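PDB 3DUW: O-methyltransferase, putative from Bacillus cereus, which probably transfers a methyl group from S-adenosyl-L-methionine to a hydroxyl group of its acceptor substrate, and binds the product S-adenosyl-L-homocysteine. Local coordinates for residues Arg111-Thr116 with Glu129-Phe134; Gln125-Lys130 with Ala153-Arg158; Asp166-Glu171 with Arg189-Ile194. All blocks are in the same frame, centred on the assembly; numbering follows the deposited sequence.

Contact 1 of 3, residues Arg111-Thr116 with Glu129-Phe134; sequences RVEVRT and EKYEPF
Tyr131 points its hydroxyl between two side chains of strand 112-116, giving its proton to Glu113 and meeting the edge of the Arg115 guanidinium. This bonded cluster, completed by Glu129, is the tight part of the contact. The bond to Glu113 is short, Tyr131 OH to Glu113 OE1 2.6 Å, and reaches the carboxylate on its syn side. On the other flank Arg115 NH2 comes within 2.8 Å of Tyr131 OH. One N-H of NH2 runs nearly straight to Glu129 OE1, and the other meets the hydroxyl only at a poor angle, 122°, a weak bond. Arg115 grips the Glu129 carboxylate end-on: NH1 meets Glu129 OE2 at 3.0 Å and NH2 meets Glu129 OE1 at 2.9 Å. These two bonds fix the rotation of the guanidinium, whose plane is 27° from that of the carboxylate.

Glu113 and Arg115 are two residues apart on the strand, so both side chains leave on the same face, each with CG trans to the backbone N (chi1 -176° for Arg115). The strand is an edge strand of the Rossmann-like methyltransferase sheet, hydrogen-bonded to strand 85-90, and the chain leaves it for helix 119-128, whose end hands over to Glu129. The backbones stay far apart, CA of Glu113 lying 12.2 Å from CA of Tyr131, and long side chains alone span the gap.

Outside the two segments the Tyr131 side chain touches Ile126 of helix 119-128 and Val87 of strand 85-90. All four touching residues are partly exposed, which makes this a surface contact, and the loop residues Lys130, at the centre of an inverse gamma turn, and Glu132 are exposed to solvent.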
loop_
_atom_site.group_PDB
_atom_site.type_symbol
_atom_site.label_atom_id
_atom_site.label_comp_id
_atom_site.label_asym_id
_atom_site.label_seq_id
_atom_site.Cartn_x
_atom_site.Cartn_y
_atom_site.Cartn_z
ATOM N N ARG A 111 -21.781 -6.968 -10.616
ATOM C CA ARG A 111 -20.331 -7.170 -10.601
ATOM C C ARG A 111 -19.864 -8.112 -9.498
ATOM O O ARG A 111 -18.716 -8.556 -9.512
ATOM C CB ARG A 111 -19.595 -5.844 -10.382
ATOM C CG ARG A 111 -19.613 -4.848 -11.517
ATOM C CD ARG A 111 -18.728 -3.668 -11.142
ATOM N NE ARG A 111 -18.696 -2.630 -12.166
ATOM C CZ ARG A 111 -18.010 -1.498 -12.059
ATOM N NH1 ARG A 111 -17.289 -1.250 -10.971
ATOM N NH2 ARG A 111 -18.049 -0.609 -13.041
ATOM N N VAL A 112 -20.738 -8.412 -8.543
ATOM C CA VAL A 112 -20.345 -9.250 -7.419
ATOM C C VAL A 112 -21.164 -10.506 -7.191
ATOM O O VAL A 112 -22.392 -10.483 -7.259
ATOM C CB VAL A 112 -20.380 -8.439 -6.105
ATOM C CG1 VAL A 112 -19.833 -9.276 -4.961
ATOM C CG2 VAL A 112 -19.597 -7.150 -6.265
ATOM N N GLU A 113 -20.456 -11.594 -6.906
ATOM C CA GLU A 113 -21.065 -12.878 -6.604
ATOM C C GLU A 113 -20.640 -13.254 -5.192
ATOM O O GLU A 113 -19.446 -13.353 -4.906
ATOM C CB GLU A 113 -20.589 -13.958 -7.580
ATOM C CG GLU A 113 -20.962 -15.375 -7.149
ATOM C CD GLU A 113 -20.580 -16.424 -8.174
ATOM O OE1 GLU A 113 -19.411 -16.440 -8.610
ATOM O OE2 GLU A 113 -21.455 -17.237 -8.542
ATOM N N VAL A 114 -21.616 -13.427 -4.307
ATOM C CA VAL A 114 -21.340 -13.822 -2.934
ATOM C C VAL A 114 -21.660 -15.309 -2.839
ATOM O O VAL A 114 -22.799 -15.714 -3.088
ATOM C CB VAL A 114 -22.234 -13.064 -1.920
ATOM C CG1 VAL A 114 -21.937 -13.541 -0.509
ATOM C CG2 VAL A 114 -21.999 -11.568 -2.023
ATOM N N ARG A 115 -20.665 -16.121 -2.498
ATOM C CA ARG A 115 -20.879 -17.559 -2.375
ATOM C C ARG A 115 -20.865 -17.965 -0.906
ATOM O O ARG A 115 -19.879 -17.749 -0.197
ATOM C CB ARG A 115 -19.807 -18.341 -3.144
ATOM C CG ARG A 115 -20.056 -19.847 -3.124
ATOM C CD ARG A 115 -19.110 -20.629 -4.033
ATOM N NE ARG A 115 -19.200 -20.213 -5.428
ATOM C CZ ARG A 115 -19.182 -21.047 -6.463
ATOM N NH1 ARG A 115 -19.085 -22.356 -6.266
ATOM N NH2 ARG A 115 -19.260 -20.571 -7.697
ATOM N N THR A 116 -21.967 -18.553 -0.454
ATOM C CA THR A 116 -22.090 -18.980 0.932
ATOM C C THR A 116 -21.470 -20.347 1.168
ATOM O O THR A 116 -21.651 -21.267 0.371
ATOM C CB THR A 116 -23.566 -19.047 1.361
ATOM O OG1 THR A 116 -24.181 -17.770 1.159
ATOM C CG2 THR A 116 -23.676 -19.433 2.826
ATOM N N GLU A 129 -15.257 -25.415 -11.318
ATOM C CA GLU A 129 -15.967 -24.609 -12.294
ATOM C C GLU A 129 -14.895 -23.947 -13.157
ATOM O O GLU A 129 -13.718 -23.948 -12.790
ATOM C CB GLU A 129 -16.857 -23.591 -11.566
ATOM C CG GLU A 129 -18.075 -24.259 -10.911
ATOM C CD GLU A 129 -18.744 -23.421 -9.836
ATOM O OE1 GLU A 129 -18.954 -22.212 -10.062
ATOM O OE2 GLU A 129 -19.074 -23.984 -8.767
ATOM N N LYS A 130 -15.275 -23.399 -14.303
ATOM C CA LYS A 130 -14.282 -22.793 -15.185
ATOM C C LYS A 130 -13.968 -21.318 -14.957
ATOM O O LYS A 130 -13.946 -20.531 -15.903
ATOM C CB LYS A 130 -14.689 -23.017 -16.644
ATOM C CG LYS A 130 -14.439 -24.439 -17.134
ATOM C CD LYS A 130 -15.213 -24.750 -18.405
ATOM C CE LYS A 130 -16.680 -25.028 -18.103
ATOM N NZ LYS A 130 -17.343 -23.890 -17.409
ATOM N N TYR A 131 -13.708 -20.942 -13.707
ATOM C CA TYR A 131 -13.382 -19.555 -13.399
ATOM C C TYR A 131 -12.023 -19.200 -13.978
ATOM O O TYR A 131 -11.100 -20.016 -13.968
ATOM C CB TYR A 131 -13.352 -19.324 -11.884
ATOM C CG TYR A 131 -14.712 -19.128 -11.261
ATOM C CD1 TYR A 131 -15.303 -17.863 -11.208
ATOM C CD2 TYR A 131 -15.421 -20.208 -10.745
ATOM C CE1 TYR A 131 -16.569 -17.685 -10.655
ATOM C CE2 TYR A 131 -16.684 -20.042 -10.194
ATOM C CZ TYR A 131 -17.252 -18.780 -10.152
ATOM O OH TYR A 131 -18.508 -18.631 -9.617
ATOM N N GLU A 132 -11.906 -17.984 -14.492
ATOM C CA GLU A 132 -10.642 -17.524 -15.039
ATOM C C GLU A 132 -9.742 -17.230 -13.846
ATOM O O GLU A 132 -10.224 -17.088 -12.719
ATOM C CB GLU A 132 -10.851 -16.250 -15.858
ATOM C CG GLU A 132 -11.853 -16.403 -16.984
ATOM C CD GLU A 132 -11.511 -17.552 -17.907
ATOM O OE1 GLU A 132 -10.424 -17.515 -18.524
ATOM O OE2 GLU A 132 -12.322 -18.497 -18.013
ATOM N N PRO A 133 -8.422 -17.158 -14.066
ATOM C CA PRO A 133 -7.527 -16.870 -12.943
ATOM C C PRO A 133 -7.884 -15.519 -12.331
ATOM O O PRO A 133 -8.349 -14.620 -13.031
ATOM C CB PRO A 133 -6.150 -16.851 -13.598
ATOM C CG PRO A 133 -6.300 -17.846 -14.711
ATOM C CD PRO A 133 -7.655 -17.489 -15.280
ATOM N N PHE A 134 -7.676 -15.387 -11.027
ATOM C CA PHE A 134 -7.963 -14.138 -10.334
ATOM C C PHE A 134 -6.723 -13.251 -10.340
ATOM O O PHE A 134 -5.619 -13.714 -10.036
ATOM C CB PHE A 134 -8.407 -14.436 -8.904
ATOM C CG PHE A 134 -9.721 -15.155 -8.825
ATOM C CD1 PHE A 134 -10.912 -14.478 -9.066
ATOM C CD2 PHE A 134 -9.769 -16.518 -8.549
ATOM C CE1 PHE A 134 -12.135 -15.148 -9.035
ATOM C CE2 PHE A 134 -10.985 -17.199 -8.515
ATOM C CZ PHE A 134 -12.170 -16.512 -8.759
#

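Contact 2 of 3, residues Gln125-Lys130 with Ala153-Arg158; sequences QIENEK and ALKLSR
Leu156 and Ile126 make the apolar part of this contact, between the last turn of helix 119-128 and the exit of helix 146-155. The two methyls Ile126 CG2 and Leu156 CD1 stand 4.3 Å apart, while the other branch of the leucine, CD2, lies 4.1 Å from Glu127 CB. One forked side chain thus touches two successive residues of helix 119-128, resting on the aliphatic root of the glutamate.

The charged part is made by Glu127 and Lys155. Both reach out from their helices as extended chains, with CG trans to the backbone N (chi1 170° and -167°), and they cross at about a right angle. Lys155 NZ lies 3.2 Å from Glu127 OE1, a salt bridge whose hydrogen bond is weak. The ends of these two side chains are too close in the model, which leaves the detailed geometry doubtful. Lys155 is exposed and also touches a crystal neighbour, so its position may owe something to the lattice.

Hydrogen bonding within 153-158 finishes the second helix. Leu154 O takes both Ser157 N and Ser157 OG from the same face of its plane, the hydroxyl at 2.6 Å.

Helices 119-128 and 146-155 lie side by side on one face of the sheet, as in the alpha/beta Rossmann-like methyltransferase fold. A backbone bond ties Leu156 to Phe134; Ile126 packs on Val87 and Leu89 of strand 85-90, and Leu154 on Val221 of strand 214-221.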
loop_
_atom_site.group_PDB
_atom_site.type_symbol
_atom_site.label_atom_id
_atom_site.label_comp_id
_atom_site.label_asym_id
_atom_site.label_seq_id
_atom_site.Cartn_x
_atom_site.Cartn_y
_atom_site.Cartn_z
ATOM N N GLN A 125 -14.766 -25.701 -5.404
ATOM C CA GLN A 125 -15.840 -25.582 -6.383
ATOM C C GLN A 125 -15.441 -24.609 -7.484
ATOM O O GLN A 125 -15.685 -24.855 -8.665
ATOM C CB GLN A 125 -17.126 -25.092 -5.709
ATOM C CG GLN A 125 -17.742 -26.086 -4.742
ATOM C CD GLN A 125 -18.969 -25.535 -4.046
ATOM O OE1 GLN A 125 -19.908 -25.072 -4.692
ATOM N NE2 GLN A 125 -18.969 -25.586 -2.718
ATOM N N ILE A 126 -14.828 -23.498 -7.088
ATOM C CA ILE A 126 -14.390 -22.486 -8.041
ATOM C C ILE A 126 -13.395 -23.081 -9.035
ATOM O O ILE A 126 -13.446 -22.780 -10.228
ATOM C CB ILE A 126 -13.768 -21.277 -7.302
ATOM C CG1 ILE A 126 -14.877 -20.513 -6.570
ATOM C CG2 ILE A 126 -13.040 -20.368 -8.279
ATOM C CD1 ILE A 126 -14.382 -19.423 -5.645
ATOM N N GLU A 127 -12.497 -23.929 -8.548
ATOM C CA GLU A 127 -11.527 -24.568 -9.429
ATOM C C GLU A 127 -12.261 -25.535 -10.353
ATOM O O GLU A 127 -12.018 -25.561 -11.562
ATOM C CB GLU A 127 -10.472 -25.327 -8.624
ATOM C CG GLU A 127 -9.578 -26.195 -9.498
ATOM C CD GLU A 127 -8.409 -26.786 -8.746
ATOM O OE1 GLU A 127 -8.629 -27.442 -7.707
ATOM O OE2 GLU A 127 -7.261 -26.599 -9.203
ATOM N N ASN A 128 -13.160 -26.328 -9.774
ATOM C CA ASN A 128 -13.950 -27.290 -10.541
ATOM C C ASN A 128 -14.682 -26.564 -11.656
ATOM O O ASN A 128 -14.740 -27.036 -12.792
ATOM C CB ASN A 128 -14.968 -27.990 -9.639
ATOM C CG ASN A 128 -14.328 -28.990 -8.699
ATOM O OD1 ASN A 128 -14.998 -29.564 -7.841
ATOM N ND2 ASN A 128 -13.027 -29.212 -8.860
ATOM N N GLU A 129 -15.257 -25.415 -11.318
ATOM C CA GLU A 129 -15.967 -24.609 -12.294
ATOM C C GLU A 129 -14.895 -23.947 -13.157
ATOM O O GLU A 129 -13.718 -23.948 -12.790
ATOM C CB GLU A 129 -16.857 -23.591 -11.566
ATOM C CG GLU A 129 -18.075 -24.259 -10.911
ATOM C CD GLU A 129 -18.744 -23.421 -9.836
ATOM O OE1 GLU A 129 -18.954 -22.212 -10.062
ATOM O OE2 GLU A 129 -19.074 -23.984 -8.767
ATOM N N LYS A 130 -15.275 -23.399 -14.303
ATOM C CA LYS A 130 -14.282 -22.793 -15.185
ATOM C C LYS A 130 -13.968 -21.318 -14.957
ATOM O O LYS A 130 -13.946 -20.531 -15.903
ATOM C CB LYS A 130 -14.689 -23.017 -16.644
ATOM C CG LYS A 130 -14.439 -24.439 -17.134
ATOM C CD LYS A 130 -15.213 -24.750 -18.405
ATOM C CE LYS A 130 -16.680 -25.028 -18.103
ATOM N NZ LYS A 130 -17.343 -23.890 -17.409
ATOM N N ALA A 153 -4.895 -19.403 -3.192
ATOM C CA ALA A 153 -4.704 -18.156 -3.923
ATOM C C ALA A 153 -3.677 -18.365 -5.028
ATOM O O ALA A 153 -3.882 -17.956 -6.168
ATOM C CB ALA A 153 -4.238 -17.056 -2.976
ATOM N N LEU A 154 -2.568 -19.011 -4.682
ATOM C CA LEU A 154 -1.508 -19.280 -5.642
ATOM C C LEU A 154 -2.040 -20.164 -6.765
ATOM O O LEU A 154 -1.768 -19.934 -7.944
ATOM C CB LEU A 154 -0.347 -19.996 -4.951
ATOM C CG LEU A 154 1.061 -19.420 -5.105
ATOM C CD1 LEU A 154 2.070 -20.475 -4.674
ATOM C CD2 LEU A 154 1.312 -19.002 -6.541
ATOM N N LYS A 155 -2.809 -21.175 -6.378
ATOM C CA LYS A 155 -3.390 -22.126 -7.315
ATOM C C LYS A 155 -4.346 -21.465 -8.307
ATOM O O LYS A 155 -4.388 -21.833 -9.482
ATOM C CB LYS A 155 -4.121 -23.218 -6.529
ATOM C CG LYS A 155 -4.517 -24.447 -7.335
ATOM C CD LYS A 155 -5.096 -25.519 -6.415
ATOM C CE LYS A 155 -5.312 -26.834 -7.144
ATOM N NZ LYS A 155 -5.811 -27.902 -6.233
ATOM N N LEU A 156 -5.100 -20.476 -7.836
ATOM C CA LEU A 156 -6.072 -19.782 -8.674
ATOM C C LEU A 156 -5.572 -18.454 -9.233
ATOM O O LEU A 156 -6.355 -17.659 -9.751
ATOM C CB LEU A 156 -7.358 -19.552 -7.877
ATOM C CG LEU A 156 -7.981 -20.821 -7.292
ATOM C CD1 LEU A 156 -9.179 -20.465 -6.427
ATOM C CD2 LEU A 156 -8.388 -21.758 -8.422
ATOM N N SER A 157 -4.267 -18.227 -9.146
ATOM C CA SER A 157 -3.673 -16.984 -9.626
ATOM C C SER A 157 -3.086 -17.083 -11.031
ATOM O O SER A 157 -3.187 -18.113 -11.699
ATOM C CB SER A 157 -2.562 -16.548 -8.669
ATOM O OG SER A 157 -1.454 -17.432 -8.747
ATOM N N ARG A 158 -2.486 -15.979 -11.465
ATOM C CA ARG A 158 -1.814 -15.884 -12.756
ATOM C C ARG A 158 -0.582 -15.028 -12.483
ATOM O O ARG A 158 -0.527 -14.321 -11.476
ATOM C CB ARG A 158 -2.700 -15.196 -13.807
ATOM C CG ARG A 158 -2.976 -13.713 -13.555
ATOM C CD ARG A 158 -3.590 -13.043 -14.783
ATOM N NE ARG A 158 -3.921 -11.634 -14.564
ATOM C CZ ARG A 158 -3.036 -10.675 -14.304
ATOM N NH1 ARG A 158 -1.744 -10.958 -14.224
ATOM N NH2 ARG A 158 -3.444 -9.423 -14.132
#

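Contact 3 of 3, residues Asp166-Glu171 with Arg189-Ile194; sequences DNVVRE and RFYELI
This is a buried contact of one hydrogen bond and a few apolar touches, joining the loop that follows strand 162-166 to the middle of helix 182-196. Val168 carries it on the loop side, with Phe190 and Tyr191 on the helix. The Tyr191 hydroxyl donates to the backbone oxygen of Val168, OH to O 2.9 Å. That oxygen lies at the edge of the ring, in its plane, yet the hydroxyl approaches the carbonyl from above its plane, 44° out of it, and so uses no lone-pair direction. The tyrosine CB does not itself aim at the loop; with CG trans to the carbonyl carbon (chi1 -82°), the length of the ring carries the OH across.

The valine side chain fills in around the bond. Its CG2 sits 3.5 Å from Tyr191 OH, and its CB 4.0 Å from Tyr191 CE2, packing against the same ring edge that brings the hydroxyl. The other methyl, CG1, turns to Phe190 and meets the rim of that ring at CD2, 4.2 Å away. Phe190 is backed on one face by Ile194 CD1, 3.8 Å above the ring centre, one turn further along the helix. Val169 adds a lighter touch, CG2 to Tyr191 OH at 4.3 Å.

Beneath, Ile217 of strand 214-221 is shared by Val168, Phe190, Tyr191 and Ile194. Across the dimer interface Tyr13 of the second subunit meets Tyr191 edge-to-face, and Leu18 of that subunit packs on Tyr191 and Ile194. A loop at the C-terminal end of a parallel strand, covered by the next helix, is the usual alpha/beta layout of the Rossmann-like methyltransferase fold.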
loop_
_atom_site.group_PDB
_atom_site.type_symbol
_atom_site.label_atom_id
_atom_site.label_comp_id
_atom_site.label_asym_id
_atom_site.label_seq_id
_atom_site.Cartn_x
_atom_site.Cartn_y
_atom_site.Cartn_z
ATOM N N ASP A 166 -4.982 -9.248 5.108
ATOM C CA ASP A 166 -5.252 -8.287 6.170
ATOM C C ASP A 166 -5.055 -8.884 7.560
ATOM O O ASP A 166 -5.051 -10.110 7.733
ATOM C CB ASP A 166 -6.698 -7.785 6.030
ATOM C CG ASP A 166 -6.983 -6.532 6.852
ATOM O OD1 ASP A 166 -6.046 -5.742 7.097
ATOM O OD2 ASP A 166 -8.163 -6.323 7.224
ATOM N N ASN A 167 -4.872 -7.999 8.538
ATOM C CA ASN A 167 -4.742 -8.376 9.940
ATOM C C ASN A 167 -3.618 -9.366 10.220
ATOM O O ASN A 167 -3.827 -10.390 10.880
ATOM C CB ASN A 167 -6.081 -8.945 10.420
ATOM C CG ASN A 167 -7.257 -8.077 10.005
ATOM O OD1 ASN A 167 -8.128 -8.510 9.248
ATOM N ND2 ASN A 167 -7.280 -6.839 10.490
ATOM N N VAL A 168 -2.419 -9.046 9.744
ATOM C CA VAL A 168 -1.287 -9.936 9.936
ATOM C C VAL A 168 -0.218 -9.439 10.910
ATOM O O VAL A 168 0.916 -9.910 10.877
ATOM C CB VAL A 168 -0.639 -10.287 8.577
ATOM C CG1 VAL A 168 -1.648 -11.036 7.709
ATOM C CG2 VAL A 168 -0.169 -9.024 7.877
ATOM N N VAL A 169 -0.583 -8.491 11.772
ATOM C CA VAL A 169 0.339 -7.968 12.788
ATOM C C VAL A 169 -0.308 -8.168 14.157
ATOM O O VAL A 169 0.360 -8.537 15.126
ATOM C CB VAL A 169 0.672 -6.481 12.532
ATOM C CG1 VAL A 169 1.369 -5.870 13.739
ATOM C CG2 VAL A 169 1.574 -6.378 11.307
ATOM N N ARG A 170 -1.614 -7.924 14.215
ATOM C CA ARG A 170 -2.421 -8.142 15.410
ATOM C C ARG A 170 -1.828 -7.634 16.725
ATOM O O ARG A 170 -1.492 -8.412 17.624
ATOM C CB ARG A 170 -2.737 -9.639 15.500
ATOM C CG ARG A 170 -3.042 -10.259 14.131
ATOM C CD ARG A 170 -3.518 -11.701 14.235
ATOM N NE ARG A 170 -4.850 -11.798 14.825
ATOM C CZ ARG A 170 -5.991 -11.626 14.162
ATOM N NH1 ARG A 170 -5.992 -11.349 12.862
ATOM N NH2 ARG A 170 -7.143 -11.718 14.805
ATOM N N GLU A 171 -1.718 -6.313 16.819
ATOM C CA GLU A 171 -1.193 -5.631 17.996
ATOM C C GLU A 171 0.226 -6.057 18.365
ATOM O O GLU A 171 0.646 -5.938 19.519
ATOM C CB GLU A 171 -2.150 -5.825 19.180
ATOM C CG GLU A 171 -3.564 -5.356 18.868
ATOM C CD GLU A 171 -4.448 -5.268 20.094
ATOM O OE1 GLU A 171 -4.488 -6.242 20.875
ATOM O OE2 GLU A 171 -5.112 -4.224 20.268
ATOM N N ARG A 189 2.257 -18.936 10.134
ATOM C CA ARG A 189 2.371 -20.012 9.145
ATOM C C ARG A 189 2.314 -19.397 7.741
ATOM O O ARG A 189 2.985 -19.855 6.813
ATOM C CB ARG A 189 1.211 -21.006 9.297
ATOM C CG ARG A 189 1.142 -21.770 10.616
ATOM C CD ARG A 189 2.333 -22.695 10.793
ATOM N NE ARG A 189 3.484 -21.987 11.339
ATOM C CZ ARG A 189 3.543 -21.518 12.581
ATOM N NH1 ARG A 189 2.516 -21.687 13.405
ATOM N NH2 ARG A 189 4.624 -20.875 12.999
ATOM N N PHE A 190 1.488 -18.363 7.604
ATOM C CA PHE A 190 1.290 -17.635 6.353
ATOM C C PHE A 190 2.595 -16.955 5.908
ATOM O O PHE A 190 3.018 -17.111 4.764
ATOM C CB PHE A 190 0.160 -16.620 6.585
ATOM C CG PHE A 190 -0.211 -15.788 5.388
ATOM C CD1 PHE A 190 -0.458 -16.361 4.146
ATOM C CD2 PHE A 190 -0.408 -14.417 5.538
ATOM C CE1 PHE A 190 -0.903 -15.576 3.071
ATOM C CE2 PHE A 190 -0.852 -13.630 4.477
ATOM C CZ PHE A 190 -1.101 -14.204 3.244
ATOM N N TYR A 191 3.233 -16.213 6.811
ATOM C CA TYR A 191 4.501 -15.546 6.491
ATOM C C TYR A 191 5.522 -16.597 6.039
ATOM O O TYR A 191 6.204 -16.431 5.025
ATOM C CB TYR A 191 5.065 -14.826 7.723
ATOM C CG TYR A 191 4.497 -13.451 8.014
ATOM C CD1 TYR A 191 5.077 -12.304 7.473
ATOM C CD2 TYR A 191 3.421 -13.294 8.886
ATOM C CE1 TYR A 191 4.603 -11.032 7.804
ATOM C CE2 TYR A 191 2.939 -12.032 9.222
ATOM C CZ TYR A 191 3.538 -10.904 8.678
ATOM O OH TYR A 191 3.089 -9.645 9.024
ATOM N N GLU A 192 5.619 -17.679 6.803
ATOM C CA GLU A 192 6.557 -18.753 6.502
ATOM C C GLU A 192 6.317 -19.395 5.139
ATOM O O GLU A 192 7.263 -19.667 4.405
ATOM C CB GLU A 192 6.489 -19.816 7.601
ATOM C CG GLU A 192 7.037 -19.347 8.941
ATOM C CD GLU A 192 6.551 -20.194 10.105
ATOM O OE1 GLU A 192 6.007 -21.290 9.863
ATOM O OE2 GLU A 192 6.715 -19.766 11.265
ATOM N N LEU A 193 5.057 -19.640 4.799
ATOM C CA LEU A 193 4.745 -20.250 3.513
ATOM C C LEU A 193 5.097 -19.334 2.352
ATOM O O LEU A 193 5.568 -19.791 1.310
ATOM C CB LEU A 193 3.271 -20.632 3.456
ATOM C CG LEU A 193 2.989 -21.968 4.138
ATOM C CD1 LEU A 193 1.494 -22.169 4.271
ATOM C CD2 LEU A 193 3.619 -23.094 3.322
ATOM N N ILE A 194 4.856 -18.041 2.529
ATOM C CA ILE A 194 5.187 -17.073 1.497
ATOM C C ILE A 194 6.692 -17.140 1.247
ATOM O O ILE A 194 7.141 -17.145 0.101
ATOM C CB ILE A 194 4.796 -15.645 1.933
ATOM C CG1 ILE A 194 3.273 -15.525 1.992
ATOM C CG2 ILE A 194 5.393 -14.624 0.974
ATOM C CD1 ILE A 194 2.783 -14.229 2.618
#

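Overall arrangement
Contacts 1 and 2 are neighbours, 9 Å apart between centres, and share Glu129 and Lys130; both involve helix 119-128 or its exit, and Phe134 N of contact 1 probably hydrogen-bonds to Leu156 O of contact 2. Contact 3 stands apart, its centre 25 Å from that of contact 1 and 22 Å from that of contact 2, near the dimer interface. Chemistry follows place. At the surface, contact 1 is a network of charged and hydroxyl groups; contact 2, partly buried, mixes apolar packing with an outer salt bridge; contact 3, wholly buried, relies on rings, valine methyls and one hydroxyl-to-backbone bond.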